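Local coordinates for protein esterase YbfF (PDB 3BF7) that probably hydrolyses ester or thioester bonds, using an alpha/beta-hydrolase domain that forms a substrate crevice with its helical cap, at residues A[19-24]-A[30-35]; A[94-99]-A[114-119]. The protein carries 1 engineered substitution. One frame throughout, in Å; residues are numbered along the deposited sequence.

In the fold
Starting from the N terminus, the chain runs through strand 19-22 of the central sheet, turns, and enters helix 33-39, whose N-cap residue L32 packs back on the strand. Contact 1 closes this short loop inside the first beta-alpha-beta unit. Contact 2 comes later, in series with contact 1, neither nested in it nor crossing it: it closes the excursion from helix 90-101 through strand 106-112, bringing the loop that leaves the strand back to the helix. The centres of the two contacts are about 16 Å apart, yet they meet through the sheet. L21 faces L32 at the start of helix 33-39, while V22 points the other way and packs on V95, CG2 to CG2, at 3.9 Å.

Contact 1: residues A[19-24]-A[30-35]; sequences IVLVHG and DNLGVL
L32 provides most of the apolar contact, reaching with its two methyl branches for neighbouring parts of 19-24. Its CD2 lies 3.9 Å from L21 CB and 3.7 Å from the carbonyl oxygen, O, of V22. The other branch goes to the next residue, with L32 CD1 resting 3.7 Å from H23 CA. What sends the fork across is the first torsion, which puts CG anti to the carbonyl carbon (chi1 -79°). With L32 cut back to an alanine both methyl branches go, which would probably open a gap between the start of the helix and the backbone of V22 and H23. L21 answers from the strand by laying its CD1 3.7 Å from the backbone O of L32.

This is the strand-to-helix passage of a beta-alpha-beta unit in the alpha/beta-hydrolase sheet: 19-22 is the strand, and 33-39 the helix that covers it together with helix 241-253, on whose V244 and L245 the side chain of L35 packs. Strand 45-48 follows and pairs in parallel with 19-22.

No hydrogen bond crosses between the two segments; the polar bonds lie within each or go to other parts of the chain. D30 to G33 form a type I turn, with G33 N bonded to D30 O at 3.0 Å. L32 is the N-cap residue, and its O takes L35 N at 2.9 Å. H23 touches N31 CB through its own CB, at 4.2 Å, while its ring leads away. There H23 ND1 donates to G24 O over 2.8 Å, at an N-H...O angle of 161°, with the oxygen in the ring plane, and NE2 is bonded to V50 N; with both nitrogens engaged, the imidazole is fixed in rotation. Such a His-Gly pair after this strand is familiar in the family, where the loop that follows commonly helps to form the oxyanion hole.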
ATOM      1  N   ILE A  19      -3.572  -3.965 -13.804  1.00  7.63           N
ATOM      2  CA  ILE A  19      -3.710  -3.617 -12.396  1.00  7.16           C
ATOM      3  C   ILE A  19      -2.353  -3.366 -11.753  1.00  6.66           C
ATOM      4  O   ILE A  19      -1.447  -4.193 -11.844  1.00  7.43           O
ATOM      5  CB  ILE A  19      -4.434  -4.737 -11.606  1.00  7.16           C
ATOM      6  CG1 ILE A  19      -5.881  -4.870 -12.097  1.00  8.16           C
ATOM      7  CG2 ILE A  19      -4.391  -4.437 -10.105  1.00  8.32           C
ATOM      8  CD1 ILE A  19      -6.665  -5.984 -11.426  1.00  8.98           C
ATOM      9  N   VAL A  20      -2.226  -2.206 -11.117  1.00  6.32           N
ATOM     10  CA  VAL A  20      -1.007  -1.823 -10.417  1.00  6.18           C
ATOM     11  C   VAL A  20      -1.299  -1.960  -8.925  1.00  5.96           C
ATOM     12  O   VAL A  20      -2.274  -1.397  -8.428  1.00  6.71           O
ATOM     13  CB  VAL A  20      -0.616  -0.358 -10.730  1.00  6.64           C
ATOM     14  CG1 VAL A  20       0.617   0.040  -9.926  1.00  7.40           C
ATOM     15  CG2 VAL A  20      -0.355  -0.197 -12.221  1.00  7.66           C
ATOM     16  N   LEU A  21      -0.457  -2.719  -8.227  1.00  5.94           N
ATOM     17  CA  LEU A  21      -0.604  -2.962  -6.793  1.00  6.12           C
ATOM     18  C   LEU A  21       0.454  -2.165  -6.039  1.00  5.62           C
ATOM     19  O   LEU A  21       1.644  -2.238  -6.364  1.00  6.32           O
ATOM     20  CB  LEU A  21      -0.444  -4.456  -6.504  1.00  7.02           C
ATOM     21  CG  LEU A  21      -1.448  -5.374  -7.202  1.00  8.68           C
ATOM     22  CD1 LEU A  21      -0.958  -6.809  -7.140  1.00 11.17           C
ATOM     23  CD2 LEU A  21      -2.813  -5.238  -6.555  1.00 14.52           C
ATOM     24  N   VAL A  22       0.015  -1.426  -5.021  1.00  5.57           N
ATOM     25  CA  VAL A  22       0.899  -0.565  -4.238  1.00  5.70           C
ATOM     26  C   VAL A  22       0.818  -0.863  -2.738  1.00  5.81           C
ATOM     27  O   VAL A  22      -0.221  -0.664  -2.107  1.00  5.95           O
ATOM     28  CB  VAL A  22       0.542   0.926  -4.479  1.00  5.94           C
ATOM     29  CG1 VAL A  22       1.636   1.822  -3.925  1.00  6.95           C
ATOM     30  CG2 VAL A  22       0.330   1.179  -5.968  1.00  7.35           C
ATOM     31  N   HIS A  23       1.931  -1.329  -2.178  1.00  5.74           N
ATOM     32  CA  HIS A  23       2.026  -1.687  -0.763  1.00  6.26           C
ATOM     33  C   HIS A  23       2.059  -0.494   0.198  1.00  5.78           C
ATOM     34  O   HIS A  23       2.127   0.663  -0.223  1.00  6.20           O
ATOM     35  CB  HIS A  23       3.281  -2.535  -0.550  1.00  6.09           C
ATOM     36  CG  HIS A  23       4.553  -1.772  -0.743  1.00  5.83           C
ATOM     37  ND1 HIS A  23       5.055  -0.913   0.210  1.00  5.38           N
ATOM     38  CD2 HIS A  23       5.392  -1.686  -1.804  1.00  5.59           C
ATOM     39  CE1 HIS A  23       6.145  -0.329  -0.256  1.00  5.95           C
ATOM     40  NE2 HIS A  23       6.371  -0.780  -1.477  1.00  6.29           N
ATOM     41  N   GLY A  24       2.044  -0.802   1.495  1.00  6.47           N
ATOM     42  CA  GLY A  24       2.054   0.220   2.529  1.00  7.29           C
ATOM     43  C   GLY A  24       3.400   0.447   3.195  1.00  6.35           C
ATOM     44  O   GLY A  24       4.414  -0.131   2.795  1.00  6.46           O
ATOM     45  N   ASP A  30       6.274  -7.478  -2.767  1.00  7.85           N
ATOM     46  CA  ASP A  30       5.771  -8.817  -2.511  1.00  9.88           C
ATOM     47  C   ASP A  30       4.538  -8.814  -1.599  1.00  9.28           C
ATOM     48  O   ASP A  30       3.775  -9.780  -1.592  1.00  8.80           O
ATOM     49  CB  ASP A  30       6.863  -9.678  -1.869  1.00 14.53           C
ATOM     50  CG  ASP A  30       7.743 -10.368  -2.894  1.00 19.46           C
ATOM     51  OD1 ASP A  30       7.642 -10.039  -4.094  1.00 23.71           O
ATOM     52  OD2 ASP A  30       8.543 -11.242  -2.495  1.00 23.04           O
ATOM     53  N   ASN A  31       4.312  -7.729  -0.859  1.00  8.75           N
ATOM     54  CA  ASN A  31       3.198  -7.718   0.086  1.00  7.87           C
ATOM     55  C   ASN A  31       1.789  -7.915  -0.455  1.00  8.37           C
ATOM     56  O   ASN A  31       0.951  -8.488   0.238  1.00  8.19           O
ATOM     57  CB  ASN A  31       3.230  -6.467   0.962  1.00  8.60           C
ATOM     58  CG  ASN A  31       2.419  -6.647   2.236  1.00  9.47           C
ATOM     59  OD1 ASN A  31       2.714  -7.521   3.056  1.00 10.99           O
ATOM     60  ND2 ASN A  31       1.389  -5.835   2.401  1.00  8.18           N
ATOM     61  N   LEU A  32       1.503  -7.439  -1.662  1.00  8.51           N
ATOM     62  CA  LEU A  32       0.173  -7.647  -2.232  1.00  8.85           C
ATOM     63  C   LEU A  32       0.219  -8.778  -3.254  1.00  8.81           C
ATOM     64  O   LEU A  32      -0.679  -8.916  -4.086  1.00  8.89           O
ATOM     65  CB  LEU A  32      -0.359  -6.361  -2.875  1.00  9.49           C
ATOM     66  CG  LEU A  32      -0.936  -5.313  -1.914  1.00 11.84           C
ATOM     67  CD1 LEU A  32       0.120  -4.854  -0.923  1.00 15.84           C
ATOM     68  CD2 LEU A  32      -1.465  -4.132  -2.714  1.00 13.86           C
ATOM     69  N   GLY A  33       1.269  -9.590  -3.173  1.00  8.86           N
ATOM     70  CA  GLY A  33       1.420 -10.710  -4.084  1.00  9.85           C
ATOM     71  C   GLY A  33       0.246 -11.670  -4.021  1.00  9.71           C
ATOM     72  O   GLY A  33      -0.128 -12.265  -5.033  1.00  9.56           O
ATOM     73  N   VAL A  34      -0.344 -11.830  -2.840  1.00  9.32           N
ATOM     74  CA  VAL A  34      -1.479 -12.730  -2.692  1.00 10.06           C
ATOM     75  C   VAL A  34      -2.629 -12.280  -3.593  1.00  9.65           C
ATOM     76  O   VAL A  34      -3.374 -13.108  -4.123  1.00 10.45           O
ATOM     77  CB  VAL A  34      -1.951 -12.807  -1.218  1.00 10.41           C
ATOM     78  CG1 VAL A  34      -2.403 -11.436  -0.729  1.00 11.27           C
ATOM     79  CG2 VAL A  34      -3.072 -13.825  -1.088  1.00 12.48           C
ATOM     80  N   LEU A  35      -2.770 -10.971  -3.782  1.00  9.21           N
ATOM     81  CA  LEU A  35      -3.825 -10.459  -4.648  1.00  9.28           C
ATOM     82  C   LEU A  35      -3.409 -10.622  -6.110  1.00  9.02           C
ATOM     83  O   LEU A  35      -4.218 -11.003  -6.955  1.00  9.88           O
ATOM     84  CB  LEU A  35      -4.106  -8.982  -4.335  1.00  9.76           C
ATOM     85  CG  LEU A  35      -4.488  -8.658  -2.886  1.00  9.41           C
ATOM     86  CD1 LEU A  35      -4.810  -7.171  -2.759  1.00  9.37           C
ATOM     87  CD2 LEU A  35      -5.675  -9.504  -2.459  1.00 10.21           C
TER

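Contact 2: residues A[94-99]-A[114-119]; sequences AVMALT and IAPVDY
M96 lays the end of its side chain over the pyrrolidine ring of P116, crossing it at about a right angle: SD lies 3.8 Å from P116 CB and equally near CD, and CE reaches P116 N at 3.8 Å. The flat ring of this loop, that of Y119, carries V117 CG2 on one face, 3.6 Å above its plane and toward the rim. Y208 and Y213 meet this ring in edge-to-face pairs, and R123 adds a cation-pi contact.

In alpha/beta-hydrolase terms, helix 90-101 starts at the probable nucleophile elbow, and 114-119 directly follows D113, which geometry suggests is the acid of a Ser-His-Asp triad. The helix thus backs the loop leaving that acid. M96 gets there by a bend at its last torsion (chi3 -71°), which lets its methyl also touch I114 CG2 at 4.2 Å. F221 packs on M96 as well, and P116 also meets W188; M96 and P116 are both buried.

P116 is the centre of an inverse gamma turn, with a weak V117 N to A115 O bond. A115 N donates to Y119 OH at 3.0 Å, and that hydroxyl is also bonded to Y208 O. On the helix, M96 O accepts from T99 N and, in its carbonyl plane, from T99 OG1 at 2.7 Å.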
ATOM      1  N   ALA A  94      -1.296   6.885  -1.785  1.00  5.73           N
ATOM      2  CA  ALA A  94      -0.613   7.278  -3.016  1.00  6.47           C
ATOM      3  C   ALA A  94      -1.572   7.165  -4.206  1.00  5.63           C
ATOM      4  O   ALA A  94      -1.615   8.041  -5.072  1.00  6.33           O
ATOM      5  CB  ALA A  94       0.613   6.399  -3.243  1.00  7.38           C
ATOM      6  N   VAL A  95      -2.343   6.083  -4.240  1.00  6.12           N
ATOM      7  CA  VAL A  95      -3.300   5.860  -5.314  1.00  6.06           C
ATOM      8  C   VAL A  95      -4.425   6.893  -5.264  1.00  6.21           C
ATOM      9  O   VAL A  95      -4.871   7.382  -6.304  1.00  6.61           O
ATOM     10  CB  VAL A  95      -3.875   4.429  -5.228  1.00  8.22           C
ATOM     11  CG1 VAL A  95      -5.098   4.286  -6.125  1.00 11.31           C
ATOM     12  CG2 VAL A  95      -2.792   3.428  -5.618  1.00  8.94           C
ATOM     13  N   MET A  96      -4.893   7.225  -4.064  1.00  6.20           N
ATOM     14  CA  MET A  96      -5.938   8.233  -3.959  1.00  6.46           C
ATOM     15  C   MET A  96      -5.392   9.585  -4.420  1.00  6.55           C
ATOM     16  O   MET A  96      -6.091  10.345  -5.088  1.00  6.79           O
ATOM     17  CB  MET A  96      -6.468   8.333  -2.526  1.00  6.59           C
ATOM     18  CG  MET A  96      -7.303   7.127  -2.113  1.00  6.37           C
ATOM     19  SD  MET A  96      -8.083   7.282  -0.492  1.00  6.57           S
ATOM     20  CE  MET A  96      -6.658   7.132   0.592  1.00  7.38           C
ATOM     21  N   ALA A  97      -4.144   9.886  -4.074  1.00  6.83           N
ATOM     22  CA  ALA A  97      -3.535  11.147  -4.486  1.00  7.65           C
ATOM     23  C   ALA A  97      -3.397  11.202  -6.007  1.00  7.38           C
ATOM     24  O   ALA A  97      -3.443  12.283  -6.600  1.00  8.05           O
ATOM     25  CB  ALA A  97      -2.171  11.312  -3.826  1.00  8.18           C
ATOM     26  N   LEU A  98      -3.230  10.042  -6.637  1.00  6.93           N
ATOM     27  CA  LEU A  98      -3.098   9.991  -8.086  1.00  7.35           C
ATOM     28  C   LEU A  98      -4.365  10.497  -8.773  1.00  7.69           C
ATOM     29  O   LEU A  98      -4.293  11.051  -9.869  1.00  8.19           O
ATOM     30  CB  LEU A  98      -2.789   8.563  -8.547  1.00  7.61           C
ATOM     31  CG  LEU A  98      -2.624   8.367 -10.062  1.00  8.20           C
ATOM     32  CD1 LEU A  98      -1.470   9.212 -10.586  1.00 10.44           C
ATOM     33  CD2 LEU A  98      -2.380   6.893 -10.355  1.00  9.56           C
ATOM     34  N   THR A  99      -5.524  10.321  -8.142  1.00  7.63           N
ATOM     35  CA  THR A  99      -6.762  10.795  -8.758  1.00  9.12           C
ATOM     36  C   THR A  99      -6.755  12.312  -8.925  1.00 10.12           C
ATOM     37  O   THR A  99      -7.401  12.841  -9.828  1.00 11.73           O
ATOM     38  CB  THR A  99      -8.033  10.409  -7.946  1.00  8.84           C
ATOM     39  OG1 THR A  99      -8.054  11.115  -6.699  1.00  9.40           O
ATOM     40  CG2 THR A  99      -8.078   8.912  -7.697  1.00  9.78           C
ATOM     41  N   ILE A 114      -7.624   2.084   4.677  1.00  6.20           N
ATOM     42  CA  ILE A 114      -7.055   3.417   4.702  1.00  5.61           C
ATOM     43  C   ILE A 114      -8.117   4.452   4.329  1.00  5.72           C
ATOM     44  O   ILE A 114      -9.042   4.169   3.559  1.00  6.89           O
ATOM     45  CB  ILE A 114      -5.863   3.501   3.704  1.00  6.62           C
ATOM     46  CG1 ILE A 114      -5.111   4.823   3.866  1.00  7.28           C
ATOM     47  CG2 ILE A 114      -6.363   3.339   2.275  1.00  8.35           C
ATOM     48  CD1 ILE A 114      -4.394   4.953   5.190  1.00  8.52           C
ATOM     49  N   ALA A 115      -7.986   5.645   4.896  1.00  6.01           N
ATOM     50  CA  ALA A 115      -8.895   6.746   4.604  1.00  5.99           C
ATOM     51  C   ALA A 115      -8.039   7.946   4.208  1.00  6.02           C
ATOM     52  O   ALA A 115      -6.892   8.072   4.647  1.00  6.23           O
ATOM     53  CB  ALA A 115      -9.736   7.084   5.827  1.00  7.15           C
ATOM     54  N   PRO A 116      -8.575   8.836   3.359  1.00  5.96           N
ATOM     55  CA  PRO A 116      -7.837  10.024   2.919  1.00  6.39           C
ATOM     56  C   PRO A 116      -7.904  11.097   4.000  1.00  6.47           C
ATOM     57  O   PRO A 116      -8.606  12.105   3.868  1.00  6.68           O
ATOM     58  CB  PRO A 116      -8.561  10.420   1.636  1.00  6.65           C
ATOM     59  CG  PRO A 116      -9.978  10.045   1.936  1.00  6.31           C
ATOM     60  CD  PRO A 116      -9.842   8.696   2.619  1.00  6.39           C
ATOM     61  N   VAL A 117      -7.160  10.856   5.076  1.00  6.22           N
ATOM     62  CA  VAL A 117      -7.129  11.754   6.215  1.00  7.08           C
ATOM     63  C   VAL A 117      -5.762  11.764   6.883  1.00  6.76           C
ATOM     64  O   VAL A 117      -4.977  10.826   6.735  1.00  6.42           O
ATOM     65  CB  VAL A 117      -8.148  11.314   7.301  1.00  6.60           C
ATOM     66  CG1 VAL A 117      -9.559  11.316   6.733  1.00  9.41           C
ATOM     67  CG2 VAL A 117      -7.779   9.926   7.836  1.00  7.36           C
ATOM     68  N   ASP A 118      -5.493  12.843   7.610  1.00  7.20           N
ATOM     69  CA  ASP A 118      -4.265  12.970   8.388  1.00  6.56           C
ATOM     70  C   ASP A 118      -4.677  12.366   9.734  1.00  6.65           C
ATOM     71  O   ASP A 118      -5.541  12.912  10.423  1.00  7.75           O
ATOM     72  CB  ASP A 118      -3.908  14.446   8.573  1.00  7.98           C
ATOM     73  CG  ASP A 118      -2.609  14.649   9.334  1.00  8.99           C
ATOM     74  OD1 ASP A 118      -2.171  13.729  10.057  1.00  7.92           O
ATOM     75  OD2 ASP A 118      -2.029  15.751   9.216  1.00 10.87           O
ATOM     76  N   TYR A 119      -4.080  11.242  10.108  1.00  6.54           N
ATOM     77  CA  TYR A 119      -4.452  10.595  11.361  1.00  7.50           C
ATOM     78  C   TYR A 119      -3.967  11.320  12.614  1.00  7.42           C
ATOM     79  O   TYR A 119      -4.452  11.054  13.712  1.00  8.65           O
ATOM     80  CB  TYR A 119      -3.983   9.140  11.354  1.00  7.39           C
ATOM     81  CG  TYR A 119      -4.749   8.279  10.370  1.00  7.36           C
ATOM     82  CD1 TYR A 119      -6.039   7.829  10.661  1.00  7.87           C
ATOM     83  CD2 TYR A 119      -4.190   7.923   9.146  1.00  7.42           C
ATOM     84  CE1 TYR A 119      -6.751   7.041   9.752  1.00  7.24           C
ATOM     85  CE2 TYR A 119      -4.891   7.138   8.233  1.00  7.78           C
ATOM     86  CZ  TYR A 119      -6.165   6.699   8.542  1.00  6.29           C
ATOM     87  OH  TYR A 119      -6.843   5.905   7.642  1.00  6.56           O
TER